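Local coordinates for protein tRNA (adenine(58)-N(1))-methyltransferase TrmI (Thermus thermophilus, PDB 2PWY) that catalyses the S-adenosyl-L-methionine-dependent methylation of N1 of adenosine 58 in tRNA, working as a homotetramer and needed for growth at extreme temperatures, at residues L10-R15 with E40-A45; G155-A160 with L181-L186. All blocks are in the same frame, centred on the assembly; numbering follows the deposited sequence.

Interaction 1 of 2, residues L10-R15 with E40-A45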
loop_
_atom_site.group_PDB
_atom_site.type_symbol
_atom_site.label_atom_id
_atom_site.label_comp_id
_atom_site.label_asym_id
_atom_site.label_seq_id
_atom_site.Cartn_x
_atom_site.Cartn_y
_atom_site.Cartn_z
ATOM N N LEU A 10 -28.732 -18.537 -1.089
ATOM C CA LEU A 10 -28.516 -17.729 -2.273
ATOM C C LEU A 10 -28.062 -16.343 -1.861
ATOM O O LEU A 10 -28.326 -15.908 -0.749
ATOM C CB LEU A 10 -29.817 -17.621 -3.080
ATOM C CG LEU A 10 -30.376 -18.932 -3.638
ATOM C CD1 LEU A 10 -31.773 -18.678 -4.166
ATOM C CD2 LEU A 10 -29.466 -19.504 -4.730
ATOM N N LEU A 11 -27.360 -15.659 -2.756
ATOM C CA LEU A 11 -27.054 -14.250 -2.568
ATOM C C LEU A 11 -27.711 -13.493 -3.709
ATOM O O LEU A 11 -27.486 -13.803 -4.882
ATOM C CB LEU A 11 -25.541 -13.998 -2.546
ATOM C CG LEU A 11 -25.104 -12.564 -2.227
ATOM C CD1 LEU A 11 -25.118 -12.378 -0.723
ATOM C CD2 LEU A 11 -23.713 -12.273 -2.798
ATOM N N LEU A 12 -28.541 -12.525 -3.346
ATOM C CA LEU A 12 -29.219 -11.675 -4.309
ATOM C C LEU A 12 -28.528 -10.321 -4.338
ATOM O O LEU A 12 -28.114 -9.808 -3.293
ATOM C CB LEU A 12 -30.688 -11.495 -3.920
ATOM C CG LEU A 12 -31.510 -12.756 -3.625
ATOM C CD1 LEU A 12 -32.965 -12.373 -3.350
ATOM C CD2 LEU A 12 -31.406 -13.774 -4.770
ATOM N N LYS A 13 -28.383 -9.759 -5.536
ATOM C CA LYS A 13 -27.902 -8.385 -5.694
ATOM C C LYS A 13 -28.895 -7.580 -6.525
ATOM O O LYS A 13 -29.387 -8.052 -7.571
ATOM C CB LYS A 13 -26.523 -8.335 -6.356
ATOM C CG LYS A 13 -25.386 -8.925 -5.514
ATOM C CD LYS A 13 -23.999 -8.498 -6.032
ATOM C CE LYS A 13 -23.530 -9.347 -7.236
ATOM N NZ LYS A 13 -22.072 -9.184 -7.597
ATOM N N ASP A 14 -29.197 -6.369 -6.063
ATOM C CA ASP A 14 -30.074 -5.476 -6.816
ATOM C C ASP A 14 -29.245 -4.548 -7.710
ATOM O O ASP A 14 -28.012 -4.642 -7.722
ATOM C CB ASP A 14 -31.054 -4.731 -5.886
ATOM C CG ASP A 14 -30.357 -3.828 -4.867
ATOM O OD1 ASP A 14 -29.205 -3.395 -5.094
ATOM O OD2 ASP A 14 -30.995 -3.533 -3.832
ATOM N N ARG A 15 -29.909 -3.672 -8.468
ATOM C CA ARG A 15 -29.211 -2.803 -9.417
ATOM C C ARG A 15 -28.271 -1.794 -8.742
ATOM O O ARG A 15 -27.289 -1.364 -9.343
ATOM C CB ARG A 15 -30.201 -2.094 -10.349
ATOM N N GLU A 40 -39.542 -19.384 -4.596
ATOM C CA GLU A 40 -39.619 -20.261 -5.765
ATOM C C GLU A 40 -39.072 -19.585 -7.024
ATOM O O GLU A 40 -38.406 -20.235 -7.834
ATOM C CB GLU A 40 -41.060 -20.712 -6.014
ATOM C CG GLU A 40 -41.638 -21.611 -4.926
ATOM C CD GLU A 40 -42.114 -20.863 -3.676
ATOM O OE1 GLU A 40 -42.085 -19.609 -3.641
ATOM O OE2 GLU A 40 -42.531 -21.549 -2.721
ATOM N N ALA A 41 -39.350 -18.294 -7.188
ATOM C CA ALA A 41 -38.889 -17.564 -8.383
ATOM C C ALA A 41 -37.365 -17.505 -8.399
ATOM O O ALA A 41 -36.739 -17.569 -9.463
ATOM C CB ALA A 41 -39.465 -16.166 -8.433
ATOM N N LEU A 42 -36.785 -17.371 -7.207
ATOM C CA LEU A 42 -35.334 -17.301 -7.034
ATOM C C LEU A 42 -34.684 -18.608 -7.426
ATOM O O LEU A 42 -33.695 -18.629 -8.159
ATOM C CB LEU A 42 -34.973 -16.946 -5.590
ATOM C CG LEU A 42 -35.531 -15.628 -5.052
ATOM C CD1 LEU A 42 -35.217 -15.462 -3.560
ATOM C CD2 LEU A 42 -35.031 -14.429 -5.832
ATOM N N LEU A 43 -35.253 -19.701 -6.935
ATOM C CA LEU A 43 -34.758 -21.032 -7.238
ATOM C C LEU A 43 -34.911 -21.339 -8.727
ATOM O O LEU A 43 -34.025 -21.935 -9.350
ATOM C CB LEU A 43 -35.482 -22.064 -6.371
ATOM C CG LEU A 43 -35.316 -21.878 -4.847
ATOM C CD1 LEU A 43 -36.439 -22.578 -4.090
ATOM C CD2 LEU A 43 -33.955 -22.372 -4.364
ATOM N N GLU A 44 -36.027 -20.904 -9.301
ATOM C CA GLU A 44 -36.271 -21.093 -10.724
ATOM C C GLU A 44 -35.250 -20.351 -11.590
ATOM O O GLU A 44 -34.747 -20.906 -12.571
ATOM C CB GLU A 44 -37.716 -20.723 -11.056
ATOM C CG GLU A 44 -38.646 -21.874 -10.686
ATOM C CD GLU A 44 -40.066 -21.459 -10.322
ATOM O OE1 GLU A 44 -40.419 -20.267 -10.486
ATOM O OE2 GLU A 44 -40.826 -22.349 -9.865
ATOM N N ALA A 45 -34.927 -19.114 -11.208
ATOM C CA ALA A 45 -33.920 -18.325 -11.918
ATOM C C ALA A 45 -32.563 -19.013 -11.768
ATOM O O ALA A 45 -31.825 -19.208 -12.747
ATOM C CB ALA A 45 -33.873 -16.909 -11.374
#

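Interaction 2 of 2, residues G155-A160 with L181-L186. With SAH (S-adenosyl-L-homocysteine), chain E.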
loop_
_atom_site.group_PDB
_atom_site.type_symbol
_atom_site.label_atom_id
_atom_site.label_comp_id
_atom_site.label_asym_id
_atom_site.label_seq_id
_atom_site.Cartn_x
_atom_site.Cartn_y
_atom_site.Cartn_z
ATOM N N GLY A 155 -15.177 -24.591 25.199
ATOM C CA GLY A 155 -14.165 -24.471 26.243
ATOM C C GLY A 155 -12.960 -23.667 25.815
ATOM O O GLY A 155 -12.809 -23.323 24.641
ATOM N N LYS A 156 -12.100 -23.370 26.783
ATOM C CA LYS A 156 -10.857 -22.655 26.513
ATOM C C LYS A 156 -9.827 -23.614 25.935
ATOM O O LYS A 156 -9.685 -24.749 26.405
ATOM C CB LYS A 156 -10.322 -22.006 27.792
ATOM C CG LYS A 156 -11.204 -20.885 28.323
ATOM C CD LYS A 156 -10.888 -20.578 29.787
ATOM C CE LYS A 156 -11.796 -19.472 30.349
ATOM N NZ LYS A 156 -13.273 -19.753 30.164
ATOM N N LEU A 157 -9.117 -23.156 24.908
ATOM C CA LEU A 157 -8.064 -23.958 24.317
ATOM C C LEU A 157 -7.013 -24.345 25.374
ATOM O O LEU A 157 -6.511 -25.459 25.341
ATOM C CB LEU A 157 -7.424 -23.242 23.119
ATOM C CG LEU A 157 -6.313 -23.997 22.366
ATOM C CD1 LEU A 157 -6.798 -25.375 21.893
ATOM C CD2 LEU A 157 -5.736 -23.185 21.202
ATOM N N GLU A 158 -6.722 -23.435 26.317
ATOM C CA GLU A 158 -5.760 -23.682 27.416
ATOM C C GLU A 158 -6.024 -24.983 28.166
ATOM O O GLU A 158 -5.112 -25.542 28.785
ATOM C CB GLU A 158 -5.834 -22.587 28.496
ATOM C CG GLU A 158 -5.413 -21.237 28.114
ATOM C CD GLU A 158 -6.560 -20.399 27.615
ATOM O OE1 GLU A 158 -7.307 -20.866 26.734
ATOM O OE2 GLU A 158 -6.690 -19.258 28.102
ATOM N N GLU A 159 -7.280 -25.422 28.150
ATOM C CA GLU A 159 -7.733 -26.532 28.990
ATOM C C GLU A 159 -8.008 -27.792 28.175
ATOM O O GLU A 159 -8.461 -28.813 28.711
ATOM C CB GLU A 159 -8.962 -26.096 29.804
ATOM C CG GLU A 159 -8.602 -24.964 30.769
ATOM C CD GLU A 159 -9.781 -24.351 31.497
ATOM O OE1 GLU A 159 -10.936 -24.786 31.299
ATOM O OE2 GLU A 159 -9.539 -23.412 32.286
ATOM N N ALA A 160 -7.698 -27.729 26.881
ATOM C CA ALA A 160 -8.007 -28.830 25.969
ATOM C C ALA A 160 -7.136 -30.055 26.226
ATOM O O ALA A 160 -5.961 -29.930 26.542
ATOM C CB ALA A 160 -7.839 -28.379 24.534
ATOM N N LEU A 181 -0.164 -20.555 23.988
ATOM C CA LEU A 181 1.094 -20.967 23.350
ATOM C C LEU A 181 1.640 -22.285 23.910
ATOM O O LEU A 181 2.228 -23.079 23.186
ATOM C CB LEU A 181 2.156 -19.878 23.470
ATOM C CG LEU A 181 1.987 -18.642 22.577
ATOM C CD1 LEU A 181 3.128 -17.671 22.840
ATOM C CD2 LEU A 181 1.902 -19.005 21.077
ATOM N N GLU A 182 1.468 -22.503 25.205
ATOM C CA GLU A 182 1.885 -23.766 25.812
ATOM C C GLU A 182 1.132 -24.954 25.167
ATOM O O GLU A 182 1.740 -25.943 24.737
ATOM C CB GLU A 182 1.651 -23.718 27.319
ATOM C CG GLU A 182 2.138 -24.986 28.048
ATOM C CD GLU A 182 1.901 -24.921 29.547
ATOM O OE1 GLU A 182 2.071 -23.838 30.150
ATOM O OE2 GLU A 182 1.546 -25.965 30.130
ATOM N N LYS A 183 -0.186 -24.836 25.093
ATOM C CA LYS A 183 -1.009 -25.874 24.472
ATOM C C LYS A 183 -0.697 -26.025 22.977
ATOM O O LYS A 183 -0.572 -27.152 22.471
ATOM C CB LYS A 183 -2.495 -25.571 24.691
ATOM C CG LYS A 183 -3.433 -26.722 24.378
ATOM C CD LYS A 183 -3.264 -27.904 25.335
ATOM C CE LYS A 183 -3.633 -27.537 26.760
ATOM N NZ LYS A 183 -3.742 -28.714 27.654
ATOM N N ALA A 184 -0.570 -24.895 22.271
ATOM C CA ALA A 184 -0.215 -24.924 20.839
ATOM C C ALA A 184 1.145 -25.566 20.573
ATOM O O ALA A 184 1.281 -26.339 19.631
ATOM C CB ALA A 184 -0.264 -23.509 20.237
ATOM N N ALA A 185 2.146 -25.258 21.402
ATOM C CA ALA A 185 3.469 -25.880 21.246
ATOM C C ALA A 185 3.393 -27.396 21.445
ATOM O O ALA A 185 4.054 -28.152 20.747
ATOM C CB ALA A 185 4.467 -25.263 22.194
ATOM N N LEU A 186 2.576 -27.832 22.393
ATOM C CA LEU A 186 2.382 -29.265 22.614
ATOM C C LEU A 186 1.738 -29.928 21.393
ATOM O O LEU A 186 2.221 -30.956 20.918
ATOM C CB LEU A 186 1.524 -29.499 23.858
ATOM C CG LEU A 186 1.248 -30.960 24.221
ATOM C CD1 LEU A 186 2.494 -31.614 24.765
ATOM C CD2 LEU A 186 0.143 -30.998 25.250
HETATM N N SAH E . -11.887 -16.401 13.304
HETATM C CA SAH E . -13.292 -16.322 13.822
HETATM C CB SAH E . -13.465 -15.127 14.751
HETATM C CG SAH E . -12.809 -15.350 16.116
HETATM S SD SAH E . -13.276 -14.013 17.248
HETATM C C SAH E . -14.240 -16.248 12.640
HETATM O O SAH E . -13.786 -16.143 11.490
HETATM O OXT SAH E . -15.462 -16.314 12.811
HETATM C "C5'" SAH E . -12.368 -14.651 18.680
HETATM C "C4'" SAH E . -13.144 -15.752 19.412
HETATM O "O4'" SAH E . -12.250 -16.464 20.243
HETATM C "C3'" SAH E . -14.272 -15.261 20.327
HETATM O "O3'" SAH E . -15.463 -15.958 19.975
HETATM C "C2'" SAH E . -13.804 -15.609 21.740
HETATM O "O2'" SAH E . -14.843 -16.026 22.596
HETATM C "C1'" SAH E . -12.888 -16.779 21.478
HETATM N N9 SAH E . -11.771 -17.009 22.409
HETATM C C8 SAH E . -10.890 -16.079 22.885
HETATM N N7 SAH E . -9.974 -16.735 23.634
HETATM C C5 SAH E . -10.225 -18.062 23.605
HETATM C C6 SAH E . -9.598 -19.166 24.194
HETATM N N6 SAH E . -8.503 -19.020 24.956
HETATM N N1 SAH E . -10.137 -20.424 23.958
HETATM C C2 SAH E . -11.259 -20.584 23.181
HETATM N N3 SAH E . -11.872 -19.484 22.616
HETATM C C4 SAH E . -11.360 -18.247 22.826
HETATM O O HOH W 1 -4.690 -28.396 30.491
#

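Interaction 1 of 2, residues L10-R15 with E40-A45
L42 is the hub here: from the helical segment 40-45 it reaches across to two leucines of strand 10-13, meeting L12 with the end of its side chain and L10 closer to its root. Both methyls of L42 rest on CD1 of L12, with CD2 of L42 at 3.8 Å from that carbon, and CD2 of L12 touches the same L42 methyl. The two side chains run at about a right angle to each other, methyl fork against methyl fork. L10 comes in more slantwise. CD1 of L10 lies 3.9 Å from CB of L42, and the same methyl is 4.3 Å from CD2 of L43 at the rim of the contact. L43 leaves the helix to the flank, and the end of its side chain comes nearest, through CD2.

L42 already leaves the helix toward the strand, and its chi1 of -58°, CG opposite the carbonyl carbon, sets the fork over L12. The axes of strand 10-13 and of helical segment 40-45 approach to 10.6 Å at 95°, a gap bridged by the leucine side chains. Behind them, L10 and L12 pair through their backbones with V22 and Y20 of strand 19-22, while along the other edge of the strand L11 and K13 pair with H62 and S60 of strand 58-62. P24 touches both L10 and L43, and V61 and V22 pack on L12.

The contact is thus part of the apolar packing of the small N-terminal domain, which may take part in tRNA recognition: a short helix laid across an antiparallel sheet. Wholly apolar and made of methyls and methylenes, it is held by burial and shape rather than by directional bonds.

Interaction 2 of 2, residues G155-A160 with L181-L186
K183 carries this contact almost alone, its chain folding against the carbonyl oxygens of the short 3-10 turn 157-159 and of A160. CG of K183 lies 3.5 Å from O of L157, and its CE 3.2 Å from O of E158. Bends at chi2 and chi3 (66° and 64°) curl the chain over the turn and bring NZ of K183 to O of A160, 2.8 Å away; the ammonium lies in the carbonyl plane, with a C=O...N angle of 157°. L157 adds a looser apolar touch, its CD1 standing 4.4 Å from CG of K183.

On the looser side a water accepts from NZ of K183 and gives a weak bond to O of E158. The other face of the turn grips S-adenosyl-L-homocysteine: N of L157 donates to adenine N1 at 3.1 Å, and adenine N6 donates to OE1 of E158 at 2.8 Å. The pair reads the Watson-Crick edge of the adenine, consistent with E158 being a binding residue for S-adenosyl-L-methionine.

The turn follows strand 150-154, with L157 and A160 packed on Y127 of strand 123-128, while helix 181-187 lies against L194 of strand 192-198 and F216 of strand 216-232.

From the N terminus, strand 10-13 comes first, and interaction 1 closes a loop of 24 residues, containing strands 19-22, 29-30 and 37-38, when helix 39-45 returns to it. The chain then passes through strands 50-52 and 58-62 into the catalytic domain. Interaction 2 opens after strand 150-154 and closes at helix 181-187, and the 20 intervening residues include strand 167-173. The two are in series, neither nested nor crossed, and lie on opposite sides of the chain's centre, their centres 44 Å apart. Interaction 1 joins a strand and a short helix within the small N-terminal domain; interaction 2 ties the cofactor's adenine-binding turn to a helix of the Rossmann-like domain.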